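Local coordinates for orotidine 5'-phosphate decarboxylase (PDB 4LUI), which probably catalyses the decarboxylation of orotidine 5'-monophosphate to uridine 5'-monophosphate, the last step of de novo UMP biosynthesis, at residues 35-46 against 214-225. Sequence-based numbering, arbitrary orientation.
Sequences RALKIVEDVKDY and IYQSQNPKEEAK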
loop_
_atom_site.group_PDB
_atom_site.type_symbol
_atom_site.label_atom_id
_atom_site.label_comp_id
_atom_site.label_asym_id
_atom_site.label_seq_id
_atom_site.Cartn_x
_atom_site.Cartn_y
_atom_site.Cartn_z
ATOM N N ARG B 35 -16.811 -1.299 16.112
ATOM C CA ARG B 35 -17.210 -2.592 15.572
ATOM C C ARG B 35 -16.023 -3.553 15.566
ATOM O O ARG B 35 -16.156 -4.719 15.927
ATOM C CB ARG B 35 -17.763 -2.423 14.159
ATOM C CG ARG B 35 -18.169 -3.714 13.478
ATOM C CD ARG B 35 -19.358 -4.386 14.154
ATOM N NE ARG B 35 -19.730 -5.619 13.450
ATOM C CZ ARG B 35 -20.491 -6.579 13.964
ATOM N NH1 ARG B 35 -20.975 -6.466 15.194
ATOM N NH2 ARG B 35 -20.758 -7.666 13.250
ATOM N N ALA B 36 -14.864 -3.051 15.143
ATOM C CA ALA B 36 -13.647 -3.853 15.091
ATOM C C ALA B 36 -13.315 -4.379 16.481
ATOM O O ALA B 36 -12.989 -5.550 16.656
ATOM C CB ALA B 36 -12.489 -3.026 14.537
ATOM N N LEU B 37 -13.422 -3.514 17.478
ATOM C CA LEU B 37 -13.059 -3.915 18.831
ATOM C C LEU B 37 -14.062 -4.914 19.401
ATOM O O LEU B 37 -13.688 -5.825 20.141
ATOM C CB LEU B 37 -12.930 -2.688 19.734
ATOM C CG LEU B 37 -11.688 -1.850 19.415
ATOM C CD1 LEU B 37 -11.613 -0.595 20.273
ATOM C CD2 LEU B 37 -10.410 -2.679 19.564
ATOM N N LYS B 38 -15.337 -4.737 19.058
ATOM C CA LYS B 38 -16.375 -5.658 19.500
ATOM C C LYS B 38 -16.106 -7.057 18.957
ATOM O O LYS B 38 -16.189 -8.048 19.678
ATOM C CB LYS B 38 -17.761 -5.192 19.052
ATOM C CG LYS B 38 -18.862 -6.149 19.487
ATOM C CD LYS B 38 -20.232 -5.791 18.899
ATOM C CE LYS B 38 -20.804 -4.519 19.510
ATOM N NZ LYS B 38 -20.943 -4.610 20.992
ATOM N N ILE B 39 -15.760 -7.124 17.681
ATOM C CA ILE B 39 -15.533 -8.405 17.031
ATOM C C ILE B 39 -14.315 -9.112 17.603
ATOM O O ILE B 39 -14.363 -10.313 17.889
ATOM C CB ILE B 39 -15.383 -8.236 15.527
ATOM C CG1 ILE B 39 -16.724 -7.793 14.924
ATOM C CG2 ILE B 39 -14.894 -9.532 14.885
ATOM C CD1 ILE B 39 -16.587 -7.174 13.546
ATOM N N VAL B 40 -13.225 -8.367 17.767
ATOM C CA VAL B 40 -12.004 -8.938 18.338
ATOM C C VAL B 40 -12.257 -9.584 19.701
ATOM O O VAL B 40 -11.854 -10.726 19.938
ATOM C CB VAL B 40 -10.879 -7.887 18.452
ATOM C CG1 VAL B 40 -9.720 -8.439 19.273
ATOM C CG2 VAL B 40 -10.394 -7.474 17.072
ATOM N N GLU B 41 -12.932 -8.860 20.589
ATOM C CA GLU B 41 -13.254 -9.389 21.907
ATOM C C GLU B 41 -14.077 -10.666 21.792
ATOM O O GLU B 41 -13.901 -11.610 22.569
ATOM C CB GLU B 41 -14.016 -8.342 22.729
ATOM C CG GLU B 41 -14.584 -8.863 24.049
ATOM C CD GLU B 41 -13.533 -8.992 25.135
ATOM O OE1 GLU B 41 -12.362 -8.627 24.883
ATOM O OE2 GLU B 41 -13.881 -9.450 26.245
ATOM N N ASP B 42 -14.969 -10.695 20.808
ATOM C CA ASP B 42 -15.916 -11.797 20.664
ATOM C C ASP B 42 -15.254 -13.068 20.109
ATOM O O ASP B 42 -15.628 -14.180 20.508
ATOM C CB ASP B 42 -17.089 -11.368 19.769
ATOM C CG ASP B 42 -18.410 -12.020 20.170
ATOM O OD1 ASP B 42 -18.628 -12.233 21.383
ATOM O OD2 ASP B 42 -19.236 -12.315 19.275
ATOM N N VAL B 43 -14.272 -12.903 19.216
ATOM C CA VAL B 43 -13.678 -14.052 18.508
ATOM C C VAL B 43 -12.316 -14.511 19.035
ATOM O O VAL B 43 -11.780 -15.509 18.560
ATOM C CB VAL B 43 -13.521 -13.777 17.002
ATOM C CG1 VAL B 43 -14.834 -13.247 16.420
ATOM C CG2 VAL B 43 -12.373 -12.797 16.760
ATOM N N LYS B 44 -11.775 -13.810 20.028
ATOM C CA LYS B 44 -10.379 -14.004 20.440
ATOM C C LYS B 44 -10.009 -15.440 20.837
ATOM O O LYS B 44 -8.859 -15.847 20.692
ATOM C CB LYS B 44 -10.015 -13.036 21.569
ATOM C CG LYS B 44 -10.873 -13.201 22.805
ATOM C CD LYS B 44 -10.525 -12.195 23.893
ATOM C CE LYS B 44 -11.334 -12.475 25.151
ATOM N NZ LYS B 44 -10.989 -11.554 26.270
ATOM N N ASP B 45 -10.975 -16.210 21.324
ATOM C CA ASP B 45 -10.691 -17.572 21.771
ATOM C C ASP B 45 -10.658 -18.595 20.631
ATOM O O ASP B 45 -10.291 -19.753 20.841
ATOM C CB ASP B 45 -11.711 -18.021 22.827
ATOM C CG ASP B 45 -11.605 -17.237 24.120
ATOM O OD1 ASP B 45 -10.495 -16.783 24.465
ATOM O OD2 ASP B 45 -12.641 -17.086 24.802
ATOM N N TYR B 46 -11.049 -18.181 19.432
ATOM C CA TYR B 46 -11.122 -19.110 18.305
ATOM C C TYR B 46 -10.186 -18.773 17.155
ATOM O O TYR B 46 -9.838 -19.643 16.359
ATOM C CB TYR B 46 -12.553 -19.194 17.785
ATOM C CG TYR B 46 -13.465 -19.839 18.782
ATOM C CD1 TYR B 46 -13.418 -21.207 18.999
ATOM C CD2 TYR B 46 -14.347 -19.081 19.534
ATOM C CE1 TYR B 46 -14.250 -21.807 19.930
ATOM C CE2 TYR B 46 -15.178 -19.670 20.464
ATOM C CZ TYR B 46 -15.125 -21.032 20.657
ATOM O OH TYR B 46 -15.957 -21.617 21.582
ATOM N N ILE B 214 -17.368 -14.109 9.030
ATOM C CA ILE B 214 -17.327 -13.854 10.462
ATOM C C ILE B 214 -17.763 -12.424 10.799
ATOM O O ILE B 214 -18.726 -12.221 11.557
ATOM C CB ILE B 214 -15.918 -14.133 11.033
ATOM C CG1 ILE B 214 -15.582 -15.625 10.905
ATOM C CG2 ILE B 214 -15.828 -13.662 12.486
ATOM C CD1 ILE B 214 -14.128 -15.952 11.268
ATOM N N TYR B 215 -17.081 -11.431 10.234
ATOM C CA TYR B 215 -17.330 -10.046 10.662
ATOM C C TYR B 215 -18.694 -9.463 10.289
ATOM O O TYR B 215 -19.122 -8.482 10.895
ATOM C CB TYR B 215 -16.179 -9.086 10.286
ATOM C CG TYR B 215 -15.934 -8.799 8.811
ATOM C CD1 TYR B 215 -16.850 -8.076 8.047
ATOM C CD2 TYR B 215 -14.743 -9.191 8.200
ATOM C CE1 TYR B 215 -16.605 -7.794 6.705
ATOM C CE2 TYR B 215 -14.488 -8.903 6.860
ATOM C CZ TYR B 215 -15.422 -8.211 6.120
ATOM O OH TYR B 215 -15.191 -7.918 4.793
ATOM N N GLN B 216 -19.377 -10.045 9.305
ATOM C CA GLN B 216 -20.723 -9.567 8.957
ATOM C C GLN B 216 -21.851 -10.200 9.786
ATOM O O GLN B 216 -23.018 -9.855 9.621
ATOM C CB GLN B 216 -20.994 -9.765 7.464
ATOM C CG GLN B 216 -20.159 -8.859 6.583
ATOM C CD GLN B 216 -20.409 -9.075 5.102
ATOM O OE1 GLN B 216 -20.887 -10.135 4.674
ATOM N NE2 GLN B 216 -20.089 -8.062 4.307
ATOM N N SER B 217 -21.494 -11.132 10.667
ATOM C CA SER B 217 -22.470 -11.797 11.533
ATOM C C SER B 217 -22.776 -10.964 12.773
ATOM O O SER B 217 -21.929 -10.192 13.232
ATOM C CB SER B 217 -21.919 -13.166 11.968
ATOM O OG SER B 217 -22.805 -13.825 12.875
ATOM N N GLN B 218 -23.984 -11.123 13.318
ATOM C CA GLN B 218 -24.305 -10.554 14.626
ATOM C C GLN B 218 -23.727 -11.409 15.751
ATOM O O GLN B 218 -23.678 -10.984 16.911
ATOM C CB GLN B 218 -25.817 -10.389 14.804
ATOM C CG GLN B 218 -26.416 -9.303 13.923
ATOM C CD GLN B 218 -25.666 -7.987 14.042
ATOM O OE1 GLN B 218 -25.647 -7.361 15.107
ATOM N NE2 GLN B 218 -25.038 -7.565 12.954
ATOM N N ASN B 219 -23.274 -12.610 15.400
ATOM C CA ASN B 219 -22.676 -13.508 16.376
ATOM C C ASN B 219 -21.336 -14.017 15.874
ATOM O O ASN B 219 -21.181 -15.193 15.551
ATOM C CB ASN B 219 -23.631 -14.651 16.720
ATOM C CG ASN B 219 -24.951 -14.145 17.272
ATOM O OD1 ASN B 219 -25.985 -14.211 16.602
ATOM N ND2 ASN B 219 -24.922 -13.622 18.495
ATOM N N PRO B 220 -20.362 -13.107 15.797
ATOM C CA PRO B 220 -19.065 -13.488 15.238
ATOM C C PRO B 220 -18.390 -14.607 16.033
ATOM O O PRO B 220 -17.622 -15.352 15.417
ATOM C CB PRO B 220 -18.243 -12.195 15.316
ATOM C CG PRO B 220 -19.234 -11.106 15.537
ATOM C CD PRO B 220 -20.393 -11.705 16.244
ATOM N N LYS B 221 -18.649 -14.725 17.337
ATOM C CA LYS B 221 -18.023 -15.787 18.140
ATOM C C LYS B 221 -18.386 -17.165 17.597
ATOM O O LYS B 221 -17.504 -18.001 17.374
ATOM C CB LYS B 221 -18.396 -15.685 19.626
ATOM C CG LYS B 221 -17.716 -16.731 20.514
ATOM C CD LYS B 221 -18.185 -16.647 21.962
ATOM C CE LYS B 221 -17.689 -15.367 22.612
ATOM N NZ LYS B 221 -18.300 -15.147 23.955
ATOM N N GLU B 222 -19.679 -17.391 17.371
ATOM C CA GLU B 222 -20.163 -18.667 16.843
ATOM C C GLU B 222 -19.607 -18.965 15.451
ATOM O O GLU B 222 -19.340 -20.123 15.121
ATOM C CB GLU B 222 -21.689 -18.680 16.767
ATOM C CG GLU B 222 -22.399 -18.476 18.086
ATOM C CD GLU B 222 -23.892 -18.272 17.897
ATOM O OE1 GLU B 222 -24.547 -17.744 18.822
ATOM O OE2 GLU B 222 -24.405 -18.637 16.816
ATOM N N GLU B 223 -19.483 -17.929 14.624
ATOM C CA GLU B 223 -18.911 -18.103 13.292
ATOM C C GLU B 223 -17.437 -18.475 13.379
ATOM O O GLU B 223 -16.984 -19.384 12.685
ATOM C CB GLU B 223 -19.103 -16.846 12.432
ATOM C CG GLU B 223 -20.552 -16.437 12.286
ATOM C CD GLU B 223 -21.452 -17.599 11.904
ATOM O OE1 GLU B 223 -21.125 -18.324 10.943
ATOM O OE2 GLU B 223 -22.490 -17.785 12.571
ATOM N N ALA B 224 -16.685 -17.782 14.232
ATOM C CA ALA B 224 -15.259 -18.079 14.375
ATOM C C ALA B 224 -15.087 -19.507 14.883
ATOM O O ALA B 224 -14.221 -20.245 14.402
ATOM C CB ALA B 224 -14.592 -17.084 15.319
ATOM N N LYS B 225 -15.925 -19.893 15.842
ATOM C CA LYS B 225 -15.918 -21.263 16.353
ATOM C C LYS B 225 -16.141 -22.265 15.227
ATOM O O LYS B 225 -15.441 -23.273 15.124
ATOM C CB LYS B 225 -17.008 -21.441 17.413
ATOM C CG LYS B 225 -17.130 -22.857 17.966
ATOM C CD LYS B 225 -18.231 -22.926 19.021
ATOM C CE LYS B 225 -18.247 -24.276 19.729
ATOM N NZ LYS B 225 -18.739 -25.376 18.855
HETATM O O HOH W 1 -19.659 -5.666 10.538
HETATM O O HOH W 2 -22.047 -8.546 17.138
#
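Helix 33-43, the first of the TIM barrel, meets the last part of the barrel where Arg-35, Asp-42, Val-43 and Tyr-46 touch the end of helix 212-215, the turn after it and the start of helix 220-230, the short axes crossing at -50°. Arg-35 NH2 donates to Ser-217 O at 2.8 Å, in the guanidinium plane, and to Tyr-215 O at 3.0 Å, tilted from that plane. One water links Arg-35 NE to the same Tyr-215 O; another joins NH1 to Gln-218 O. Ile-39 CG1 lies over one face of the Arg-35 guanidinium, toward its rim, while Ile-39 CD1 packs on Tyr-215 CB (3.8 Å). Val-43 is the knob in a hole formed by Ile-214, Pro-220, Lys-221 and Ala-224; with CG1 anti to the carbonyl carbon (chi1 -50°), Val-43 CG1 reaches Pro-220 CB at 3.7 Å. Leu-26 of strand 23-27 also touches Ile-39, Val-43 and Ile-214. Asp-42 OD2 takes the N-H of Lys-221 N at 3.1 Å, from above the carboxylate plane, and OD1 has a long salt bridge to Lys-221 NZ. Lys-225 CB sits 3.7 Å from the centroid of the Tyr-46 ring, a CH-pi contact over its face, before NZ continues to Glu-229. A cation thus takes two carbonyls at one end, Tyr-46 closes the other on alkyl carbon, and beside the apolar middle Asp-42 accepts a first-turn N-H, where its charge probably suits the helix dipole.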